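Local structure of uncharacterized protein (Corynebacterium glutamicum, 2NSF) at residues Leu33-Arg37 with Asp129-Arg133; Tyr43-Ser48 with Arg118-Glu122; Leu69-Val73 with His168-Leu172; Asn76-Asn82 with Thr93-Val97. The protein catalyses the mycothiol-dependent cis-trans isomerisation of maleylpyruvate and carries a bound zinc ion. All blocks are in the same frame, centred on the assembly; numbering follows the deposited sequence.

Contact 1 of 4, residues Leu33-Arg37 with Asp129-Arg133; sequences LTLAR and DVAWR
Arg37 and Asp129 form the salt bridge of this contact. Arg37 NE donates to Asp129 OD1 at 2.8 Å, almost straight at 167°, and the acceptor sits in the guanidinium plane and is met through its syn lone pair. NH2 of the same arginine adds only weak, bent bonds to both carboxylate oxygens; the guanidinium and carboxylate planes are 50° apart, consistent with one good bond instead of a two-pronged pair. Leu33 CD2 rests over the centre of the guanidinium face. At the edge of the group, Arg133 CG lies 3.4 Å from Arg37 NH2, so the aliphatic part of the second arginine is what approaches.

The apolar half belongs to Trp132. Leu33 CD1 comes to 3.5 Å from Trp132 CE3, and Ala36 CB reaches the far end of the six-membered ring, 4.0 Å from Trp132 CH2. The indole N-H is engaged elsewhere, by Thr157 OG1.

This is antiparallel helix packing in the helical N-terminal domain: the local axes of 29-49 and 114-133 run 12.2 Å apart at 173°, and the indole points into the space between them. Helix 156-171 packs against both, Leu158 touching Leu33 and Trp132, and Ser162 touching Ala36.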
loop_
_atom_site.group_PDB
_atom_site.type_symbol
_atom_site.label_atom_id
_atom_site.label_comp_id
_atom_site.label_asym_id
_atom_site.label_seq_id
_atom_site.Cartn_x
_atom_site.Cartn_y
_atom_site.Cartn_z
ATOM N N LEU A 33 -13.519 5.393 3.008
ATOM C CA LEU A 33 -13.644 4.380 4.051
ATOM C C LEU A 33 -14.140 3.080 3.420
ATOM O O LEU A 33 -13.674 1.993 3.762
ATOM C CB LEU A 33 -14.621 4.843 5.136
ATOM C CG LEU A 33 -14.889 3.846 6.272
ATOM C CD1 LEU A 33 -13.582 3.474 6.961
ATOM C CD2 LEU A 33 -15.863 4.457 7.271
ATOM N N THR A 34 -15.084 3.191 2.492
ATOM C CA THR A 34 -15.614 2.015 1.821
ATOM C C THR A 34 -14.513 1.295 1.047
ATOM O O THR A 34 -14.415 0.068 1.082
ATOM C CB THR A 34 -16.760 2.395 0.864
ATOM O OG1 THR A 34 -17.848 2.920 1.632
ATOM C CG2 THR A 34 -17.248 1.172 0.079
ATOM N N LEU A 35 -13.679 2.059 0.351
ATOM C CA LEU A 35 -12.590 1.473 -0.417
ATOM C C LEU A 35 -11.590 0.761 0.484
ATOM O O LEU A 35 -11.059 -0.282 0.117
ATOM C CB LEU A 35 -11.878 2.545 -1.250
ATOM C CG LEU A 35 -12.564 2.903 -2.576
ATOM C CD1 LEU A 35 -11.888 4.116 -3.183
ATOM C CD2 LEU A 35 -12.500 1.716 -3.532
ATOM N N ALA A 36 -11.332 1.323 1.663
ATOM C CA ALA A 36 -10.397 0.698 2.597
ATOM C C ALA A 36 -11.001 -0.593 3.130
ATOM O O ALA A 36 -10.306 -1.601 3.275
ATOM C CB ALA A 36 -10.078 1.650 3.752
ATOM N N ARG A 37 -12.297 -0.557 3.429
ATOM C CA ARG A 37 -12.993 -1.734 3.933
ATOM C C ARG A 37 -13.061 -2.810 2.851
ATOM O O ARG A 37 -12.860 -3.988 3.127
ATOM C CB ARG A 37 -14.402 -1.359 4.400
ATOM C CG ARG A 37 -14.410 -0.549 5.686
ATOM C CD ARG A 37 -15.794 -0.029 6.014
ATOM N NE ARG A 37 -15.845 0.536 7.361
ATOM C CZ ARG A 37 -16.842 1.281 7.822
ATOM N NH1 ARG A 37 -17.883 1.563 7.044
ATOM N NH2 ARG A 37 -16.805 1.741 9.066
ATOM N N ASP A 129 -10.986 -0.239 12.356
ATOM C CA ASP A 129 -12.289 0.188 11.865
ATOM C C ASP A 129 -13.036 0.963 12.953
ATOM O O ASP A 129 -13.656 1.993 12.675
ATOM C CB ASP A 129 -13.121 -1.010 11.413
ATOM C CG ASP A 129 -14.254 -0.603 10.493
ATOM O OD1 ASP A 129 -13.966 -0.136 9.370
ATOM O OD2 ASP A 129 -15.428 -0.737 10.892
ATOM N N VAL A 130 -12.970 0.476 14.191
ATOM C CA VAL A 130 -13.630 1.156 15.299
ATOM C C VAL A 130 -13.023 2.543 15.446
ATOM O O VAL A 130 -13.740 3.524 15.628
ATOM C CB VAL A 130 -13.453 0.391 16.637
ATOM C CG1 VAL A 130 -13.930 1.253 17.808
ATOM C CG2 VAL A 130 -14.242 -0.906 16.601
ATOM N N ALA A 131 -11.695 2.619 15.360
ATOM C CA ALA A 131 -10.998 3.896 15.484
ATOM C C ALA A 131 -11.545 4.884 14.462
ATOM O O ALA A 131 -11.806 6.043 14.782
ATOM C CB ALA A 131 -9.497 3.705 15.283
ATOM N N TRP A 132 -11.719 4.421 13.227
ATOM C CA TRP A 132 -12.250 5.281 12.174
ATOM C C TRP A 132 -13.702 5.672 12.433
ATOM O O TRP A 132 -14.072 6.836 12.276
ATOM C CB TRP A 132 -12.152 4.595 10.807
ATOM C CG TRP A 132 -10.768 4.548 10.239
ATOM C CD1 TRP A 132 -9.769 5.460 10.434
ATOM C CD2 TRP A 132 -10.255 3.587 9.310
ATOM N NE1 TRP A 132 -8.668 5.127 9.683
ATOM C CE2 TRP A 132 -8.939 3.979 8.981
ATOM C CE3 TRP A 132 -10.782 2.427 8.719
ATOM C CZ2 TRP A 132 -8.138 3.260 8.085
ATOM C CZ3 TRP A 132 -9.985 1.707 7.826
ATOM C CH2 TRP A 132 -8.678 2.129 7.519
ATOM N N ARG A 133 -14.520 4.702 12.824
ATOM C CA ARG A 133 -15.932 4.965 13.085
ATOM C C ARG A 133 -16.165 5.978 14.202
ATOM O O ARG A 133 -17.125 6.747 14.157
ATOM C CB ARG A 133 -16.675 3.669 13.432
ATOM C CG ARG A 133 -16.763 2.655 12.305
ATOM C CD ARG A 133 -17.991 1.767 12.469
ATOM N NE ARG A 133 -18.142 1.272 13.834
ATOM C CZ ARG A 133 -19.136 0.488 14.244
ATOM N NH1 ARG A 133 -20.078 0.103 13.390
ATOM N NH2 ARG A 133 -19.191 0.091 15.507
#

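Contact 2 of 4, residues Tyr43-Ser48 with Arg118-Glu122; sequences YSRQLS and RNLHE
With CG swung opposite the backbone nitrogen in both residues (chi1 172° in Tyr43, 167° in His121), the two rings are sent into the space between the helices, where they pass side by side, pointing opposite ways. Leu47 has the same first torsion and reaches His121 from its own helix.

The imidazole is thus held from several directions. Tyr43 CE2 lies over one of its faces, 3.3 Å from His121 CE1, and His121 CE1 in turn lies at the edge of the phenol ring; with planes at 57° the pair is oblique. Leu47 CD2 approaches at 3.6 Å from His121 CD2. At the ring's edge, in its plane, Ser44 OG and His121 NE2 share a hydrogen bond of 2.9 Å. The serine oxygen is also bonded to Thr40 O one turn back, which ties the imidazole to the helix backbone through the hydroxyl.

Arg118 makes the second polar link. Its chain is extended from CG to NE, and NH1 donates to Leu47 O at 3.1 Å, the oxygen lying close to the guanidinium plane but the nitrogen well above the plane of the carbonyl. NH2 goes on to Val50 O and Asn52 OD1.

Helices 29-49 and 114-133 of the helical N-terminal domain are antiparallel here, at 171° and 12.0 Å between local axes. Helix 66-89 lies against the same groove, Ile70 touching Tyr43 and Leu47, and Val73 touching Tyr43. Tyr43 brings this packing up behind the zinc site, its side chain about 4 Å from that of the ligand His168 (nearest atoms).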
loop_
_atom_site.group_PDB
_atom_site.type_symbol
_atom_site.label_atom_id
_atom_site.label_comp_id
_atom_site.label_asym_id
_atom_site.label_seq_id
_atom_site.Cartn_x
_atom_site.Cartn_y
_atom_site.Cartn_z
ATOM N N TYR A 43 -8.328 -8.565 0.850
ATOM C CA TYR A 43 -7.112 -9.130 1.416
ATOM C C TYR A 43 -7.463 -10.348 2.288
ATOM O O TYR A 43 -6.829 -11.398 2.186
ATOM C CB TYR A 43 -6.392 -8.074 2.269
ATOM C CG TYR A 43 -5.219 -8.617 3.057
ATOM C CD1 TYR A 43 -3.952 -8.721 2.485
ATOM C CD2 TYR A 43 -5.388 -9.059 4.368
ATOM C CE1 TYR A 43 -2.876 -9.254 3.205
ATOM C CE2 TYR A 43 -4.325 -9.594 5.093
ATOM C CZ TYR A 43 -3.077 -9.686 4.506
ATOM O OH TYR A 43 -2.022 -10.209 5.215
ATOM N N SER A 44 -8.476 -10.200 3.134
ATOM C CA SER A 44 -8.880 -11.288 4.025
ATOM C C SER A 44 -9.324 -12.533 3.262
ATOM O O SER A 44 -9.096 -13.655 3.717
ATOM C CB SER A 44 -9.982 -10.813 4.977
ATOM O OG SER A 44 -9.479 -9.827 5.866
ATOM N N ARG A 45 -9.959 -12.350 2.109
ATOM C CA ARG A 45 -10.371 -13.503 1.311
ATOM C C ARG A 45 -9.131 -14.260 0.836
ATOM O O ARG A 45 -9.128 -15.491 0.777
ATOM C CB ARG A 45 -11.211 -13.073 0.099
ATOM C CG ARG A 45 -12.673 -12.806 0.426
ATOM C CD ARG A 45 -13.514 -12.669 -0.836
ATOM N NE ARG A 45 -13.204 -11.457 -1.583
ATOM C CZ ARG A 45 -13.723 -10.262 -1.318
ATOM N NH1 ARG A 45 -14.584 -10.118 -0.321
ATOM N NH2 ARG A 45 -13.386 -9.217 -2.059
ATOM N N GLN A 46 -8.074 -13.529 0.499
ATOM C CA GLN A 46 -6.842 -14.161 0.041
ATOM C C GLN A 46 -6.155 -14.900 1.184
ATOM O O GLN A 46 -5.600 -15.977 0.988
ATOM C CB GLN A 46 -5.890 -13.118 -0.555
ATOM C CG GLN A 46 -6.501 -12.332 -1.703
ATOM C CD GLN A 46 -7.099 -13.232 -2.768
ATOM O OE1 GLN A 46 -8.280 -13.121 -3.100
ATOM N NE2 GLN A 46 -6.287 -14.124 -3.312
ATOM N N LEU A 47 -6.189 -14.311 2.376
ATOM C CA LEU A 47 -5.569 -14.936 3.542
ATOM C C LEU A 47 -6.314 -16.229 3.860
ATOM O O LEU A 47 -5.709 -17.236 4.236
ATOM C CB LEU A 47 -5.632 -13.990 4.746
ATOM C CG LEU A 47 -5.043 -14.517 6.061
ATOM C CD1 LEU A 47 -3.595 -14.961 5.858
ATOM C CD2 LEU A 47 -5.130 -13.429 7.119
ATOM N N SER A 48 -7.633 -16.194 3.704
ATOM C CA SER A 48 -8.461 -17.366 3.970
ATOM C C SER A 48 -8.108 -18.504 3.015
ATOM O O SER A 48 -8.190 -19.680 3.378
ATOM C CB SER A 48 -9.944 -17.004 3.832
ATOM O OG SER A 48 -10.769 -18.110 4.155
ATOM N N ARG A 118 -3.785 -15.277 12.282
ATOM C CA ARG A 118 -5.095 -14.993 11.709
ATOM C C ARG A 118 -5.898 -14.186 12.722
ATOM O O ARG A 118 -6.648 -13.285 12.354
ATOM C CB ARG A 118 -5.846 -16.289 11.364
ATOM C CG ARG A 118 -5.244 -17.101 10.218
ATOM C CD ARG A 118 -6.062 -18.368 9.973
ATOM N NE ARG A 118 -5.446 -19.263 8.999
ATOM C CZ ARG A 118 -5.508 -19.107 7.679
ATOM N NH1 ARG A 118 -6.168 -18.082 7.153
ATOM N NH2 ARG A 118 -4.903 -19.980 6.885
ATOM N N ASN A 119 -5.737 -14.499 14.005
ATOM C CA ASN A 119 -6.470 -13.783 15.039
ATOM C C ASN A 119 -5.969 -12.349 15.173
ATOM O O ASN A 119 -6.763 -11.429 15.371
ATOM C CB ASN A 119 -6.371 -14.521 16.382
ATOM C CG ASN A 119 -7.122 -15.844 16.373
ATOM O OD1 ASN A 119 -8.204 -15.948 15.788
ATOM N ND2 ASN A 119 -6.560 -16.855 17.028
ATOM N N LEU A 120 -4.657 -12.167 15.058
ATOM C CA LEU A 120 -4.050 -10.840 15.147
ATOM C C LEU A 120 -4.546 -9.982 13.981
ATOM O O LEU A 120 -4.901 -8.813 14.152
ATOM C CB LEU A 120 -2.523 -10.966 15.093
ATOM C CG LEU A 120 -1.699 -9.685 14.915
ATOM C CD1 LEU A 120 -2.071 -8.668 15.980
ATOM C CD2 LEU A 120 -0.213 -10.019 14.979
ATOM N N HIS A 121 -4.571 -10.568 12.789
ATOM C CA HIS A 121 -5.053 -9.845 11.616
ATOM C C HIS A 121 -6.498 -9.415 11.839
ATOM O O HIS A 121 -6.851 -8.249 11.683
ATOM C CB HIS A 121 -4.983 -10.726 10.369
ATOM C CG HIS A 121 -5.744 -10.168 9.205
ATOM N ND1 HIS A 121 -5.408 -8.973 8.604
ATOM C CD2 HIS A 121 -6.860 -10.607 8.573
ATOM C CE1 HIS A 121 -6.285 -8.696 7.656
ATOM N NE2 HIS A 121 -7.178 -9.671 7.616
ATOM N N GLU A 122 -7.335 -10.372 12.211
ATOM C CA GLU A 122 -8.741 -10.097 12.433
ATOM C C GLU A 122 -8.987 -9.011 13.479
ATOM O O GLU A 122 -9.784 -8.095 13.261
ATOM C CB GLU A 122 -9.445 -11.389 12.841
ATOM C CG GLU A 122 -10.943 -11.282 12.925
ATOM C CD GLU A 122 -11.576 -12.616 13.250
ATOM O OE1 GLU A 122 -11.466 -13.543 12.421
ATOM O OE2 GLU A 122 -12.173 -12.736 14.338
#

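Contact 3 of 4, residues Leu69-Val73 with His168-Leu172. With ZN (zinc ion), chain E.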
loop_
_atom_site.group_PDB
_atom_site.type_symbol
_atom_site.label_atom_id
_atom_site.label_comp_id
_atom_site.label_asym_id
_atom_site.label_seq_id
_atom_site.Cartn_x
_atom_site.Cartn_y
_atom_site.Cartn_z
ATOM N N LEU A 69 4.660 -11.236 6.026
ATOM C CA LEU A 69 3.709 -10.341 5.371
ATOM C C LEU A 69 2.421 -10.190 6.168
ATOM O O LEU A 69 1.918 -9.082 6.364
ATOM C CB LEU A 69 3.392 -10.859 3.963
ATOM C CG LEU A 69 2.320 -10.092 3.183
ATOM C CD1 LEU A 69 2.785 -8.660 2.943
ATOM C CD2 LEU A 69 2.038 -10.795 1.867
ATOM N N ILE A 70 1.879 -11.310 6.630
ATOM C CA ILE A 70 0.646 -11.294 7.402
ATOM C C ILE A 70 0.827 -10.493 8.688
ATOM O O ILE A 70 -0.058 -9.730 9.082
ATOM C CB ILE A 70 0.194 -12.746 7.707
ATOM C CG1 ILE A 70 -0.184 -13.432 6.388
ATOM C CG2 ILE A 70 -0.989 -12.755 8.667
ATOM C CD1 ILE A 70 -0.231 -14.956 6.462
ATOM N N ALA A 71 1.977 -10.665 9.335
ATOM C CA ALA A 71 2.269 -9.937 10.564
ATOM C C ALA A 71 2.346 -8.450 10.252
ATOM O O ALA A 71 1.758 -7.630 10.945
ATOM C CB ALA A 71 3.588 -10.417 11.161
ATOM N N HIS A 72 3.069 -8.114 9.193
ATOM C CA HIS A 72 3.215 -6.722 8.778
ATOM C C HIS A 72 1.890 -6.009 8.568
ATOM O O HIS A 72 1.706 -4.877 9.019
ATOM C CB HIS A 72 4.029 -6.615 7.479
ATOM C CG HIS A 72 3.972 -5.281 6.822
ATOM N ND1 HIS A 72 4.044 -4.116 7.524
ATOM C CD2 HIS A 72 3.878 -4.952 5.517
ATOM C CE1 HIS A 72 3.987 -3.090 6.689
ATOM N NE2 HIS A 72 3.885 -3.567 5.462
ATOM N N VAL A 73 0.961 -6.659 7.871
ATOM C CA VAL A 73 -0.335 -6.044 7.620
ATOM C C VAL A 73 -1.039 -5.717 8.935
ATOM O O VAL A 73 -1.661 -4.662 9.068
ATOM C CB VAL A 73 -1.221 -6.958 6.718
ATOM C CG1 VAL A 73 -2.641 -6.385 6.588
ATOM C CG2 VAL A 73 -0.587 -7.062 5.338
ATOM N N HIS A 168 -0.941 -5.759 -0.828
ATOM C CA HIS A 168 -0.483 -6.959 -0.141
ATOM C C HIS A 168 -1.401 -8.147 -0.387
ATOM O O HIS A 168 -1.014 -9.288 -0.154
ATOM C CB HIS A 168 -0.290 -6.699 1.354
ATOM C CG HIS A 168 0.918 -5.864 1.650
ATOM N ND1 HIS A 168 2.101 -6.017 0.964
ATOM C CD2 HIS A 168 1.126 -4.870 2.545
ATOM C CE1 HIS A 168 2.989 -5.149 1.417
ATOM N NE2 HIS A 168 2.422 -4.444 2.376
ATOM N N ALA A 169 -2.613 -7.888 -0.867
ATOM C CA ALA A 169 -3.529 -8.984 -1.179
ATOM C C ALA A 169 -2.870 -9.773 -2.308
ATOM O O ALA A 169 -2.960 -11.000 -2.364
ATOM C CB ALA A 169 -4.877 -8.440 -1.629
ATOM N N VAL A 170 -2.198 -9.063 -3.209
ATOM C CA VAL A 170 -1.514 -9.720 -4.320
ATOM C C VAL A 170 -0.282 -10.465 -3.824
ATOM O O VAL A 170 -0.022 -11.593 -4.239
ATOM C CB VAL A 170 -1.058 -8.703 -5.389
ATOM C CG1 VAL A 170 -0.449 -9.434 -6.574
ATOM C CG2 VAL A 170 -2.231 -7.853 -5.825
ATOM N N ASP A 171 0.464 -9.832 -2.921
ATOM C CA ASP A 171 1.685 -10.417 -2.376
ATOM C C ASP A 171 1.472 -11.738 -1.639
ATOM O O ASP A 171 2.412 -12.524 -1.491
ATOM C CB ASP A 171 2.377 -9.426 -1.438
ATOM C CG ASP A 171 2.810 -8.153 -2.143
ATOM O OD1 ASP A 171 3.108 -8.209 -3.357
ATOM O OD2 ASP A 171 2.869 -7.099 -1.477
ATOM N N LEU A 172 0.251 -11.981 -1.170
ATOM C CA LEU A 172 -0.044 -13.227 -0.464
ATOM C C LEU A 172 0.165 -14.439 -1.362
ATOM O O LEU A 172 0.380 -15.545 -0.881
ATOM C CB LEU A 172 -1.476 -13.216 0.074
ATOM C CG LEU A 172 -1.656 -12.477 1.402
ATOM C CD1 LEU A 172 -3.128 -12.411 1.759
ATOM C CD2 LEU A 172 -0.854 -13.192 2.490
HETATM ZN ZN ZN E . 3.337 -2.834 3.449
HETATM O O HOH W 1 4.169 -0.875 3.954
HETATM O O HOH W 2 3.430 -1.795 1.251
#
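The His168 ring has Leu69 CD1 over one face, 3.3 Å above the plane and displaced toward the rim on the side of ND1, a CH-pi contact 3.7 Å from the centroid. In its plane, at the edge, lies the carboxylate of Asp171. Here His168 ND1 donates to Asp171 OD2 at 2.8 Å, and that oxygen accepts through its anti lone pair. Val73 CG2 approaches the ring obliquely, 3.9 Å from His168 CD2. The other imidazole, His72, stands steeply to the first, the planes 75° apart, and has His168 NE2 near its edge.

The two rings converge on the zinc ion, bound by His72 NE2 at 2.2 Å and His168 NE2 at 2.1 Å. Glu164, one helical turn before His168, completes the protein ligands, and two waters occupy further positions. His72 and Glu164-His168 thus supply the metal site from two helices of the N-terminal domain, 66-89 and 156-171. Asp171 is a second-shell residue: its bond to ND1 fixes the rotation of the imidazole and would probably make NE2 a stronger electron donor to the metal. The same carboxylate oxygen forms a salt bridge with Arg242, from the C-terminal part of the chain.

Away from the metal the contact is mainly aliphatic. Leu69 CD2 packs on Asp171 CB and meets Leu172 CD2 at 3.8 Å, and Ile70 CG1 meets Leu172 CD2 at 4.0 Å, the two side chains crossing at about a right angle. Tyr43 of helix 29-49 lies against Leu172.

Contact 4 of 4, residues Asn76-Asn82 with Thr93-Val97. With SO4 (sulfate ion), chain C.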
loop_
_atom_site.group_PDB
_atom_site.type_symbol
_atom_site.label_atom_id
_atom_site.label_comp_id
_atom_site.label_asym_id
_atom_site.label_seq_id
_atom_site.Cartn_x
_atom_site.Cartn_y
_atom_site.Cartn_z
ATOM N N ASN A 76 0.667 -2.818 10.681
ATOM C CA ASN A 76 0.376 -1.574 9.984
ATOM C C ASN A 76 -0.975 -1.057 10.474
ATOM O O ASN A 76 -1.136 0.136 10.704
ATOM C CB ASN A 76 0.364 -1.795 8.462
ATOM C CG ASN A 76 -0.231 -0.624 7.703
ATOM O OD1 ASN A 76 -1.433 -0.591 7.446
ATOM N ND2 ASN A 76 0.605 0.353 7.355
ATOM N N ALA A 77 -1.949 -1.950 10.652
ATOM C CA ALA A 77 -3.260 -1.529 11.140
ATOM C C ALA A 77 -3.085 -0.872 12.507
ATOM O O ALA A 77 -3.680 0.163 12.793
ATOM C CB ALA A 77 -4.204 -2.727 11.249
ATOM N N ILE A 78 -2.266 -1.493 13.348
ATOM C CA ILE A 78 -2.000 -0.967 14.682
ATOM C C ILE A 78 -1.321 0.405 14.592
ATOM O O ILE A 78 -1.659 1.323 15.340
ATOM C CB ILE A 78 -1.109 -1.946 15.478
ATOM C CG1 ILE A 78 -1.914 -3.203 15.821
ATOM C CG2 ILE A 78 -0.573 -1.272 16.742
ATOM C CD1 ILE A 78 -1.079 -4.353 16.376
ATOM N N ALA A 79 -0.378 0.543 13.664
ATOM C CA ALA A 79 0.331 1.806 13.494
ATOM C C ALA A 79 -0.624 2.919 13.072
ATOM O O ALA A 79 -0.482 4.068 13.501
ATOM C CB ALA A 79 1.449 1.646 12.469
ATOM N N LEU A 80 -1.605 2.581 12.238
ATOM C CA LEU A 80 -2.572 3.568 11.783
ATOM C C LEU A 80 -3.524 3.939 12.915
ATOM O O LEU A 80 -4.049 5.052 12.959
ATOM C CB LEU A 80 -3.342 3.037 10.566
ATOM C CG LEU A 80 -2.468 2.855 9.317
ATOM C CD1 LEU A 80 -3.327 2.350 8.168
ATOM C CD2 LEU A 80 -1.807 4.181 8.935
ATOM N N CYS A 81 -3.748 3.003 13.834
ATOM C CA CYS A 81 -4.599 3.282 14.985
ATOM C C CYS A 81 -3.929 4.372 15.809
ATOM O O CYS A 81 -4.597 5.253 16.341
ATOM C CB CYS A 81 -4.770 2.043 15.858
ATOM S SG CYS A 81 -5.996 0.878 15.259
ATOM N N ASN A 82 -2.605 4.306 15.915
ATOM C CA ASN A 82 -1.867 5.306 16.678
ATOM C C ASN A 82 -2.112 6.698 16.116
ATOM O O ASN A 82 -2.357 7.645 16.869
ATOM C CB ASN A 82 -0.366 5.004 16.674
ATOM C CG ASN A 82 -0.012 3.804 17.529
ATOM O OD1 ASN A 82 -0.746 3.454 18.459
ATOM N ND2 ASN A 82 1.120 3.178 17.235
ATOM N N THR A 93 1.263 10.538 18.837
ATOM C CA THR A 93 1.464 9.102 18.971
ATOM C C THR A 93 1.899 8.620 17.587
ATOM O O THR A 93 1.065 8.346 16.729
ATOM C CB THR A 93 0.152 8.400 19.364
ATOM O OG1 THR A 93 -0.409 9.039 20.519
ATOM C CG2 THR A 93 0.408 6.935 19.674
ATOM N N PRO A 94 3.218 8.522 17.354
ATOM C CA PRO A 94 3.772 8.083 16.068
ATOM C C PRO A 94 3.336 6.689 15.630
ATOM O O PRO A 94 2.918 5.871 16.453
ATOM C CB PRO A 94 5.282 8.176 16.294
ATOM C CG PRO A 94 5.415 7.900 17.760
ATOM C CD PRO A 94 4.294 8.720 18.343
ATOM N N MET A 95 3.431 6.429 14.330
ATOM C CA MET A 95 3.047 5.124 13.799
ATOM C C MET A 95 3.803 4.004 14.497
ATOM O O MET A 95 3.198 3.029 14.945
ATOM C CB MET A 95 3.312 5.055 12.292
ATOM C CG MET A 95 2.201 5.642 11.450
ATOM S SD MET A 95 2.569 5.506 9.687
ATOM C CE MET A 95 2.175 3.763 9.379
ATOM N N TYR A 96 5.121 4.155 14.586
ATOM C CA TYR A 96 5.991 3.168 15.229
ATOM C C TYR A 96 6.909 3.849 16.228
ATOM O O TYR A 96 7.261 5.019 16.065
ATOM C CB TYR A 96 6.854 2.452 14.187
ATOM C CG TYR A 96 6.051 1.701 13.153
ATOM C CD1 TYR A 96 5.488 0.458 13.448
ATOM C CD2 TYR A 96 5.815 2.253 11.897
ATOM C CE1 TYR A 96 4.706 -0.217 12.513
ATOM C CE2 TYR A 96 5.031 1.587 10.957
ATOM C CZ TYR A 96 4.481 0.355 11.273
ATOM O OH TYR A 96 3.703 -0.301 10.345
ATOM N N VAL A 97 7.307 3.109 17.259
ATOM C CA VAL A 97 8.201 3.653 18.273
ATOM C C VAL A 97 9.529 4.014 17.620
ATOM O O VAL A 97 10.127 5.048 17.928
ATOM C CB VAL A 97 8.455 2.626 19.406
ATOM C CG1 VAL A 97 9.534 3.142 20.347
ATOM C CG2 VAL A 97 7.171 2.376 20.172
HETATM S S SO4 C . 4.610 0.957 7.043
HETATM O O1 SO4 C . 5.106 -0.222 6.314
HETATM O O2 SO4 C . 5.699 1.484 7.887
HETATM O O3 SO4 C . 4.194 2.005 6.084
HETATM O O4 SO4 C . 3.457 0.580 7.874
#
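Sulfate O4 is gripped from both segments: Tyr96 OH donates to it at 2.6 Å, and Asn76 ND2 at 2.9 Å along a nearly straight bond of 166°. The oxygen lies at the edge of the phenol ring, in its plane. Arg102 adds a further hydrogen bond to the sulfate, which probably comes from the crystallisation liquor but may mark an anion-binding pocket beside the metal, probably part of the active site. The other end of the Asn76 amide, OD1, accepts from Arg161, so the group is held at both ends and its ND2 faces the anion.

Ala79 is the apolar centre. Its CB lies over a face of the Tyr96 ring, 3.5 Å above the plane and offset toward the hydroxyl end, in a CH-pi contact. On another side it meets Met95 CE at 3.8 Å. The methionine bends at its last torsion (chi3 78°), bringing that methyl back over the helix, where Leu80 CD2 also touches it.

Asn82 pins the loop backbone further along. Its ND2 donates to Met95 O at 3.1 Å, an acceptor in the amide plane although the nitrogen stands above the carbonyl plane; a weak bond to Pro94 O accompanies it. Thr93 CG2 packs on Asn82 CB.

The loop thus doubles back along helix 66-89, from whose end it comes, before helix 99-109 begins. That next helix touches Tyr96 through Arg102 and Glu105, while Met160 of helix 156-171 meets Met95.

Contacts 1 and 2 join the same antiparallel pair, helices 29-49 and 114-133, at two places with centres 16 Å apart; contact 2 is nested within the chain loop that contact 1 closes. Contact 3, linking helices 66-89 and 156-171, has its centre about 9 Å from that of contact 2, the two touching through aliphatic and aromatic side chains, so the helix pair packs behind the residues that carry the zinc ligands. Contact 4 follows contact 3 along helix 66-89, centres 17 Å apart, and brings the next loop to the metal's neighbourhood. Helix 66-89 therefore serves both the zinc and the adjoining sulfate-occupied pocket of this helical domain.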